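Local structure of putative iron-regulated protein A (Parabacteroides distasonis ATCC 8503, 4ECG) at residues E160-E165 and K171-Y176. The protein is of uncertain function but binds calcium ions and belongs to the imelysin-like M75 peptidase family, perhaps acting as a metalloendopeptidase. Residues are numbered along the deposited sequence; the frame is centred on the assembly and turned at random.
Sequences EPRDLE and KNELEY. With CA (calcium ion), chain D; CA (calcium ion), chain I.
Arg-162 and Glu-173 approach from opposite directions and form a salt bridge that joins the loop after strand 160-161 to the first turn of helix 171-196. From CB the arginine chain runs out almost straight: CG lies anti to the backbone N (chi1 172°), and CG, CD and NE continue the extended line, which carries the guanidinium across to the helix, where Glu-173 lies. NE, the first polar atom reached, gives its hydrogen to the carbonyl of Ser-167. Beyond CZ, both terminal nitrogens turn to the glutamate. NH1 makes the one good bond, to Glu-173 OE2 at 2.9 Å with an N-H...O angle of 157°, and also bonds to Met-154 O; NH2 adds two weak bonds, to OE2 and OE1 of Glu-173, each 3.3 Å long, and a weak one to Pro-168 O. The carboxylate sits at the guanidinium edge, but the two planes are turned 47° apart, and NH1 reaches OE2 from above the carboxylate plane, which makes this an imperfect bidentate pair. Glu-173 suits the place because its extended chain can meet the arginine, while OE1 accepts from Ala-170 N just before the helix. Phe-169 adds a cation-pi contact to the guanidinium. Replacing Arg-162 by an alanine is likely to leave the carboxylate of buried Glu-173 without this countercharge and the carbonyls of Ser-167 and Met-154 without these donors. In the same loop, Asp-163 grips a calcium ion through OD1 (2.3 Å) and, more loosely, OD2, together with Glu-165 OE1 (2.3 Å) and three waters; Glu-160 OE1 is one ligand of a second. The salt bridge thus ties the loop that follows a two-stranded beta hairpin to the start of a long helix in this mainly helical imelysin fold.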
loop_
_atom_site.group_PDB
_atom_site.type_symbol
_atom_site.label_atom_id
_atom_site.label_comp_id
_atom_site.label_asym_id
_atom_site.label_seq_id
_atom_site.Cartn_x
_atom_site.Cartn_y
_atom_site.Cartn_z
ATOM N N GLU A 160 -18.591 -10.164 -1.277
ATOM C CA GLU A 160 -19.539 -9.842 -2.308
ATOM C C GLU A 160 -20.109 -8.490 -2.017
ATOM O O GLU A 160 -20.142 -8.075 -0.867
ATOM C CB GLU A 160 -20.700 -10.861 -2.294
ATOM C CG GLU A 160 -20.296 -12.260 -2.715
ATOM C CD GLU A 160 -21.464 -13.209 -2.952
ATOM O OE1 GLU A 160 -22.590 -12.949 -2.459
ATOM O OE2 GLU A 160 -21.239 -14.217 -3.654
ATOM N N PRO A 161 -20.677 -7.849 -3.044
ATOM C CA PRO A 161 -21.549 -6.734 -2.772
ATOM C C PRO A 161 -22.543 -7.077 -1.729
ATOM O O PRO A 161 -23.102 -8.173 -1.703
ATOM C CB PRO A 161 -22.202 -6.490 -4.100
ATOM C CG PRO A 161 -21.118 -6.854 -5.085
ATOM C CD PRO A 161 -20.627 -8.129 -4.487
ATOM N N ARG A 162 -22.731 -6.132 -0.827
ATOM C CA ARG A 162 -23.703 -6.273 0.257
ATOM C C ARG A 162 -25.066 -6.507 -0.310
ATOM O O ARG A 162 -25.385 -6.012 -1.399
ATOM C CB ARG A 162 -23.679 -5.007 1.118
ATOM C CG ARG A 162 -24.748 -4.877 2.170
ATOM C CD ARG A 162 -24.444 -3.609 2.893
ATOM N NE ARG A 162 -25.329 -3.300 3.994
ATOM C CZ ARG A 162 -25.091 -2.316 4.852
ATOM N NH1 ARG A 162 -23.976 -1.584 4.713
ATOM N NH2 ARG A 162 -25.946 -2.050 5.837
ATOM N N ASP A 163 -25.871 -7.288 0.380
ATOM C CA ASP A 163 -27.223 -7.483 -0.154
ATOM C C ASP A 163 -28.191 -6.430 0.446
ATOM O O ASP A 163 -28.390 -6.339 1.680
ATOM C CB ASP A 163 -27.694 -8.921 0.048
ATOM C CG ASP A 163 -29.058 -9.187 -0.588
ATOM O OD1 ASP A 163 -29.093 -9.509 -1.823
ATOM O OD2 ASP A 163 -30.061 -9.055 0.173
ATOM N N LEU A 164 -28.801 -5.628 -0.426
ATOM C CA LEU A 164 -29.580 -4.474 0.065
ATOM C C LEU A 164 -30.868 -4.815 0.856
ATOM O O LEU A 164 -31.343 -3.973 1.624
ATOM C CB LEU A 164 -29.846 -3.508 -1.073
ATOM C CG LEU A 164 -28.561 -2.891 -1.657
ATOM C CD1 LEU A 164 -28.888 -2.264 -3.012
ATOM C CD2 LEU A 164 -27.961 -1.843 -0.724
ATOM N N GLU A 165 -31.387 -6.051 0.729
ATOM C CA GLU A 165 -32.578 -6.508 1.505
ATOM C C GLU A 165 -32.116 -7.410 2.684
ATOM O O GLU A 165 -32.612 -7.259 3.769
ATOM C CB GLU A 165 -33.592 -7.235 0.591
ATOM C CG GLU A 165 -33.988 -6.478 -0.703
ATOM C CD GLU A 165 -32.886 -6.408 -1.799
ATOM O OE1 GLU A 165 -32.167 -7.414 -2.019
ATOM O OE2 GLU A 165 -32.718 -5.353 -2.467
ATOM N N LYS A 171 -30.216 5.002 6.987
ATOM C CA LYS A 171 -30.161 6.322 6.306
ATOM C C LYS A 171 -28.846 7.031 6.715
ATOM O O LYS A 171 -28.171 7.607 5.886
ATOM C CB LYS A 171 -31.398 7.222 6.676
ATOM C CG LYS A 171 -32.131 8.104 5.595
ATOM C CD LYS A 171 -32.893 9.381 6.199
ATOM C CE LYS A 171 -34.277 9.879 5.598
ATOM N NZ LYS A 171 -35.689 9.609 6.210
ATOM N N ASN A 172 -28.509 7.007 8.010
ATOM C CA ASN A 172 -27.285 7.636 8.494
ATOM C C ASN A 172 -26.034 6.953 7.941
ATOM O O ASN A 172 -25.034 7.597 7.708
ATOM C CB ASN A 172 -27.201 7.656 10.013
ATOM C CG ASN A 172 -28.055 8.732 10.646
ATOM O OD1 ASN A 172 -28.583 9.574 9.955
ATOM N ND2 ASN A 172 -28.190 8.699 11.994
ATOM N N GLU A 173 -26.100 5.646 7.743
ATOM C CA GLU A 173 -24.963 4.880 7.285
ATOM C C GLU A 173 -24.646 5.249 5.852
ATOM O O GLU A 173 -23.496 5.242 5.483
ATOM C CB GLU A 173 -25.310 3.424 7.401
ATOM C CG GLU A 173 -24.216 2.456 7.033
ATOM C CD GLU A 173 -24.666 1.017 7.175
ATOM O OE1 GLU A 173 -25.862 0.794 7.492
ATOM O OE2 GLU A 173 -23.807 0.116 7.001
ATOM N N LEU A 174 -25.659 5.614 5.061
ATOM C CA LEU A 174 -25.456 6.071 3.689
ATOM C C LEU A 174 -24.741 7.407 3.672
ATOM O O LEU A 174 -23.797 7.621 2.898
ATOM C CB LEU A 174 -26.788 6.200 2.933
ATOM C CG LEU A 174 -27.357 4.828 2.501
ATOM C CD1 LEU A 174 -28.833 4.975 2.189
ATOM C CD2 LEU A 174 -26.605 4.202 1.319
ATOM N N GLU A 175 -25.186 8.326 4.507
ATOM C CA GLU A 175 -24.491 9.588 4.587
ATOM C C GLU A 175 -23.023 9.372 5.090
ATOM O O GLU A 175 -22.067 10.038 4.644
ATOM C CB GLU A 175 -25.284 10.557 5.463
ATOM C CG GLU A 175 -24.676 11.942 5.479
ATOM C CD GLU A 175 -24.654 12.664 4.105
ATOM O OE1 GLU A 175 -25.537 12.339 3.224
ATOM O OE2 GLU A 175 -23.753 13.572 3.935
ATOM N N TYR A 176 -22.842 8.399 5.988
ATOM C CA TYR A 176 -21.527 8.087 6.525
ATOM C C TYR A 176 -20.630 7.664 5.355
ATOM O O TYR A 176 -19.591 8.243 5.134
ATOM C CB TYR A 176 -21.716 7.008 7.610
ATOM C CG TYR A 176 -20.556 6.771 8.572
ATOM C CD1 TYR A 176 -19.211 6.977 8.204
ATOM C CD2 TYR A 176 -20.798 6.292 9.845
ATOM C CE1 TYR A 176 -18.165 6.682 9.061
ATOM C CE2 TYR A 176 -19.751 6.032 10.701
ATOM C CZ TYR A 176 -18.447 6.245 10.317
ATOM O OH TYR A 176 -17.449 6.015 11.239
HETATM CA CA CA D . -31.373 -9.522 -2.356
HETATM CA CA CA I . -24.698 -11.690 -3.528
HETATM O O HOH W 1 -24.376 -10.475 -1.241
HETATM O O HOH W 2 -30.601 -8.619 -4.705
HETATM O O HOH W 3 -33.557 -9.695 -2.956
HETATM O O HOH W 4 -31.752 -10.577 -0.430
HETATM O O HOH W 5 -25.490 -12.857 -1.494
#